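Local coordinates for transcriptional protein SWT1 (PDB 4PQZ) that takes part in transcription, probably as an activator, and has RNA endonuclease activity, its C-terminal domain adopting a HEPN-like fold, at residues K47-F52 / F138-F143; T57-Y62 / Y71-L76. All coordinates share one frame; numbering follows the deposited sequence.

Interaction 1: K47-F52 / F138-F143; sequences KETIFF and FLFSKF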
# COMPACT_ATOMS: atom_id res chain seq x y z
N LYS A 47 -1.37 -3.93 -4.15
CA LYS A 47 -2.64 -3.22 -4.37
C LYS A 47 -3.75 -3.68 -3.42
O LYS A 47 -4.37 -2.85 -2.75
CB LYS A 47 -3.13 -3.39 -5.82
CG LYS A 47 -2.68 -2.30 -6.78
CD LYS A 47 -3.09 -2.62 -8.23
CE LYS A 47 -4.59 -2.49 -8.45
NZ LYS A 47 -5.03 -3.08 -9.76
N GLU A 48 -3.99 -4.99 -3.37
CA GLU A 48 -5.03 -5.54 -2.49
C GLU A 48 -4.78 -5.23 -1.02
O GLU A 48 -5.71 -5.01 -0.25
CB GLU A 48 -5.13 -7.05 -2.68
CG GLU A 48 -5.85 -7.49 -3.94
CD GLU A 48 -5.88 -9.00 -4.08
OE1 GLU A 48 -5.23 -9.69 -3.26
OE2 GLU A 48 -6.56 -9.49 -5.00
N THR A 49 -3.51 -5.20 -0.65
CA THR A 49 -3.11 -4.98 0.74
C THR A 49 -3.23 -3.50 1.13
O THR A 49 -3.57 -3.17 2.27
CB THR A 49 -1.66 -5.52 0.99
OG1 THR A 49 -1.57 -6.85 0.49
CG2 THR A 49 -1.31 -5.51 2.46
N ILE A 50 -2.95 -2.62 0.19
CA ILE A 50 -3.13 -1.19 0.42
C ILE A 50 -4.62 -0.90 0.58
O ILE A 50 -5.03 -0.15 1.46
CB ILE A 50 -2.58 -0.35 -0.75
CG1 ILE A 50 -1.06 -0.53 -0.89
CG2 ILE A 50 -2.91 1.12 -0.54
CD1 ILE A 50 -0.51 -0.02 -2.23
N PHE A 51 -5.42 -1.53 -0.27
CA PHE A 51 -6.87 -1.30 -0.27
C PHE A 51 -7.48 -1.80 1.03
O PHE A 51 -8.24 -1.08 1.66
CB PHE A 51 -7.54 -1.97 -1.48
CG PHE A 51 -7.11 -1.39 -2.81
CD1 PHE A 51 -6.42 -0.19 -2.86
CD2 PHE A 51 -7.40 -2.05 -3.99
CE1 PHE A 51 -6.02 0.34 -4.07
CE2 PHE A 51 -7.01 -1.52 -5.21
CZ PHE A 51 -6.32 -0.32 -5.25
N PHE A 52 -7.12 -3.03 1.42
CA PHE A 52 -7.54 -3.59 2.70
C PHE A 52 -7.23 -2.64 3.85
O PHE A 52 -8.11 -2.38 4.69
CB PHE A 52 -6.87 -4.95 2.98
CG PHE A 52 -7.03 -5.44 4.41
CD1 PHE A 52 -8.23 -6.04 4.82
CD2 PHE A 52 -6.01 -5.29 5.34
CE1 PHE A 52 -8.39 -6.49 6.14
CE2 PHE A 52 -6.16 -5.74 6.65
CZ PHE A 52 -7.35 -6.33 7.05
N PHE A 138 3.38 1.05 8.45
CA PHE A 138 2.71 2.16 9.13
C PHE A 138 1.19 2.05 9.04
O PHE A 138 0.49 2.30 10.02
CB PHE A 138 3.21 3.51 8.60
CG PHE A 138 4.69 3.73 8.81
CD1 PHE A 138 5.20 3.86 10.09
CD2 PHE A 138 5.57 3.77 7.73
CE1 PHE A 138 6.57 4.02 10.30
CE2 PHE A 138 6.94 3.94 7.92
CZ PHE A 138 7.44 4.07 9.22
N LEU A 139 0.69 1.66 7.87
CA LEU A 139 -0.74 1.49 7.66
C LEU A 139 -1.33 0.31 8.44
O LEU A 139 -2.54 0.24 8.63
CB LEU A 139 -1.09 1.34 6.17
CG LEU A 139 -0.79 2.48 5.18
CD1 LEU A 139 -1.11 2.02 3.77
CD2 LEU A 139 -1.55 3.74 5.52
N PHE A 140 -0.47 -0.61 8.89
CA PHE A 140 -0.91 -1.74 9.73
C PHE A 140 -0.66 -1.50 11.22
O PHE A 140 -1.02 -2.33 12.06
CB PHE A 140 -0.21 -3.05 9.32
CG PHE A 140 -0.93 -3.84 8.24
CD1 PHE A 140 -1.19 -3.27 7.00
CD2 PHE A 140 -1.35 -5.14 8.48
CE1 PHE A 140 -1.86 -3.98 6.02
CE2 PHE A 140 -2.02 -5.86 7.49
CZ PHE A 140 -2.26 -5.28 6.26
N SER A 141 -0.06 -0.35 11.55
CA SER A 141 0.52 -0.13 12.87
C SER A 141 -0.48 -0.19 14.05
O SER A 141 -0.07 -0.32 15.21
CB SER A 141 1.32 1.17 12.92
OG SER A 141 0.46 2.31 12.90
N LYS A 142 -1.77 -0.11 13.76
CA LYS A 142 -2.77 -0.22 14.81
C LYS A 142 -3.69 -1.40 14.57
O LYS A 142 -4.71 -1.53 15.24
CB LYS A 142 -3.58 1.07 14.94
CG LYS A 142 -2.72 2.30 15.27
CD LYS A 142 -3.61 3.47 15.63
CE LYS A 142 -3.18 4.13 16.92
NZ LYS A 142 -4.27 5.00 17.45
N PHE A 143 -3.32 -2.25 13.62
CA PHE A 143 -4.10 -3.46 13.37
C PHE A 143 -3.80 -4.51 14.45
O PHE A 143 -2.98 -4.30 15.35
CB PHE A 143 -3.83 -4.01 11.97
CG PHE A 143 -4.39 -3.17 10.85
CD1 PHE A 143 -5.08 -1.98 11.12
CD2 PHE A 143 -4.25 -3.57 9.52
CE1 PHE A 143 -5.59 -1.19 10.07
CE2 PHE A 143 -4.77 -2.79 8.47
CZ PHE A 143 -5.44 -1.60 8.74
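The carbonyl oxygen of Phe138 receives two bonds from Ser141, one from OG at 2.9 Å and one from the backbone N at 3.1 Å, near the C-terminal end of helix 122-139, as the chain turns to bring Phe140 and Phe143 against Thr49 and Phe52. The hydroxyl approaches with a C=O...donor angle of 143°, and a serine suits the place because its short side chain can fold back onto this carbonyl. Ser141 also belongs to a type I turn from Phe140 to Phe143, closed by the bond from Phe143 N to Phe140 O (2.8 Å), which sets two phenylalanines beside helix 35-62. In this HEPN-like helical domain the turn leads on to helix 145-163, whose Leu151 touches both Thr49 and Phe140. Phe52 has its CG anti to the backbone N (chi1 168°), which turns the ring to the Phe140-Phe143 turn. There CZ of Phe140 lies at the edge of the Phe52 ring, near its plane and 3.9 Å from CD2, with the two ring planes inclined at 45°. Phe143 runs past Phe52 in the opposite direction, bringing its CE2 to 3.7 Å from CE2 of Phe52. Within the turn, CD2 of Phe143 lies 3.4 Å above one face of Phe140 near its rim, so the three rings make an aromatic cluster, extended by His56, which meets Phe143 edge-to-face. Thr49 suits a place beside these rings because its two branches divide the work: OG1 bonds back to the Gln45 carbonyl oxygen, while the methyl CG2 meets the end of the Phe140 ring, 3.9 Å from CE1. Leu139, Phe140 and Phe143 all touch Ala53, whose small side chain probably allows them so near the helix.

Interaction 2: T57-Y62 / Y71-L76; sequences TLRKEY and YNPDKL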
# COMPACT_ATOMS: atom_id res chain seq x y z
N THR A 57 -9.11 0.95 8.10
CA THR A 57 -8.84 2.12 8.92
C THR A 57 -10.00 3.15 8.80
O THR A 57 -10.44 3.70 9.80
CB THR A 57 -7.46 2.70 8.54
OG1 THR A 57 -6.42 1.99 9.23
CG2 THR A 57 -7.36 4.22 8.84
N LEU A 58 -10.50 3.35 7.59
CA LEU A 58 -11.59 4.30 7.36
C LEU A 58 -12.90 3.85 7.99
O LEU A 58 -13.60 4.63 8.64
CB LEU A 58 -11.79 4.56 5.86
CG LEU A 58 -11.06 5.76 5.24
CD1 LEU A 58 -10.98 6.88 6.21
CD2 LEU A 58 -9.71 5.43 4.96
N ARG A 59 -13.23 2.57 7.79
CA ARG A 59 -14.41 1.97 8.39
C ARG A 59 -14.36 2.00 9.92
O ARG A 59 -15.39 2.14 10.58
CB ARG A 59 -14.59 0.55 7.88
CG ARG A 59 -15.09 0.46 6.44
CD ARG A 59 -15.37 -0.99 6.08
NE ARG A 59 -15.84 -1.17 4.71
CZ ARG A 59 -17.12 -1.11 4.35
NH1 ARG A 59 -18.06 -0.85 5.25
NH2 ARG A 59 -17.46 -1.29 3.07
N LYS A 60 -13.17 1.86 10.49
CA LYS A 60 -13.02 1.93 11.94
C LYS A 60 -13.13 3.35 12.51
O LYS A 60 -13.75 3.57 13.56
CB LYS A 60 -11.71 1.27 12.40
CG LYS A 60 -11.53 1.25 13.91
CD LYS A 60 -10.58 0.15 14.37
CE LYS A 60 -10.56 0.05 15.89
NZ LYS A 60 -11.95 0.08 16.46
N GLU A 61 -12.56 4.32 11.81
CA GLU A 61 -12.77 5.73 12.16
C GLU A 61 -14.24 6.19 12.02
O GLU A 61 -14.78 6.84 12.92
CB GLU A 61 -11.86 6.63 11.33
CG GLU A 61 -11.81 8.08 11.81
CD GLU A 61 -11.10 8.24 13.14
OE1 GLU A 61 -10.53 7.25 13.65
OE2 GLU A 61 -11.10 9.38 13.68
N TYR A 62 -14.89 5.82 10.92
CA TYR A 62 -16.15 6.46 10.52
C TYR A 62 -17.41 5.58 10.58
O TYR A 62 -18.53 6.10 10.70
CB TYR A 62 -16.00 7.11 9.13
CG TYR A 62 -15.02 8.27 9.16
CD1 TYR A 62 -15.34 9.41 9.88
CD2 TYR A 62 -13.79 8.21 8.52
CE1 TYR A 62 -14.48 10.47 9.96
CE2 TYR A 62 -12.90 9.29 8.59
CZ TYR A 62 -13.27 10.42 9.32
OH TYR A 62 -12.45 11.51 9.43
N TYR A 71 -16.09 8.10 1.39
CA TYR A 71 -15.37 6.87 1.11
C TYR A 71 -16.32 5.79 0.62
O TYR A 71 -17.09 5.22 1.40
CB TYR A 71 -14.58 6.37 2.33
CG TYR A 71 -14.11 4.95 2.15
CD1 TYR A 71 -13.26 4.61 1.10
CD2 TYR A 71 -14.54 3.94 3.00
CE1 TYR A 71 -12.84 3.31 0.91
CE2 TYR A 71 -14.12 2.63 2.82
CZ TYR A 71 -13.27 2.33 1.77
OH TYR A 71 -12.86 1.03 1.58
N ASN A 72 -16.29 5.52 -0.69
CA ASN A 72 -16.94 4.33 -1.23
C ASN A 72 -15.89 3.29 -1.65
O ASN A 72 -15.04 3.59 -2.50
CB ASN A 72 -17.85 4.68 -2.41
CG ASN A 72 -18.96 3.63 -2.62
OD1 ASN A 72 -18.72 2.54 -3.12
ND2 ASN A 72 -20.18 3.98 -2.23
N PRO A 73 -15.95 2.09 -1.05
CA PRO A 73 -15.03 0.98 -1.29
C PRO A 73 -14.83 0.67 -2.78
O PRO A 73 -13.74 0.31 -3.22
CB PRO A 73 -15.72 -0.19 -0.59
CG PRO A 73 -16.45 0.46 0.55
CD PRO A 73 -16.92 1.80 0.02
N ASP A 74 -15.91 0.83 -3.55
CA ASP A 74 -15.86 0.92 -5.00
C ASP A 74 -16.04 2.42 -5.19
O ASP A 74 -17.17 2.89 -5.20
CB ASP A 74 -17.06 0.17 -5.62
CG ASP A 74 -17.34 -1.17 -4.95
OD1 ASP A 74 -16.85 -2.20 -5.46
OD2 ASP A 74 -18.07 -1.22 -3.95
N LYS A 75 -14.97 3.18 -5.43
CA LYS A 75 -13.81 2.78 -6.21
C LYS A 75 -12.46 3.05 -5.53
O LYS A 75 -11.81 4.05 -5.78
CB LYS A 75 -13.88 3.59 -7.50
CG LYS A 75 -12.87 3.28 -8.57
CD LYS A 75 -12.91 4.38 -9.64
CE LYS A 75 -13.71 4.01 -10.89
NZ LYS A 75 -13.96 5.17 -11.79
N LEU A 76 -12.05 2.10 -4.71
CA LEU A 76 -10.66 1.93 -4.35
C LEU A 76 -10.13 0.91 -5.35
O LEU A 76 -9.97 -0.26 -5.00
CB LEU A 76 -10.54 1.36 -2.95
CG LEU A 76 -10.05 2.28 -1.82
CD1 LEU A 76 -9.65 1.45 -0.61
CD2 LEU A 76 -8.90 3.14 -2.32
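At the C-terminal end of helix 35-62, in the HEPN-like domain, the chain leaves the helix and doubles back as a loop that lies along it before helix 79-88 begins; Leu58 and Arg59 meet Tyr71 and Pro73 there. Leu58 and Tyr71 form the buried side of the contact, with CB of Leu58 4.0 Å from CD2 of the ring. A tyrosine fits because its ring can rest against aliphatic carbon while its hydroxyl reaches a polar group: Tyr71 OH bonds to OD1 of Asp55 of helix 35-62, one turn before Leu58 and Arg59. A chi1 of 166°, with CG opposite the backbone N, extends the ring from the loop toward the helix. CG of Arg59 stands at the ring's edge, 4.3 Å from CE2, and the arginine chain runs on extended to NE, which forms a salt bridge with the same carboxylate oxygen of Asp55. That oxygen thus ties the tyrosine and the arginine together, and the two donors probably stabilise its negative charge. On the loop side, Pro73 N sits 3.8 Å above one face of the Tyr71 ring, toward its rim, while Tyr85 of helix 79-88 meets the ring edge-to-face. The arginine and proline side chains cross at about a right angle, with NH2 of Arg59 3.2 Å from CG of Pro73, a close packing contact.

Both interactions use helix 35-62, and both segments of interaction 2 fall between the two of interaction 1 in sequence. Interaction 1, its centre about 6 Å from the centre of the chain, joins this helix to the turn after helix 122-139 through phenylalanine rings and a methyl group, with no exposed residue among those touching. Interaction 2 has its centre about 15 Å from that of the chain and is more mixed: a buried leucine and tyrosine give way to the exposed Arg59, whose charge is met by Asp55 of the helix itself. The contacts' centres are about 12 Å apart, yet they touch: CE1 of Phe143 packs 3.4 Å from OG1 of Thr57, and Phe51 packs against the backbone of Leu76.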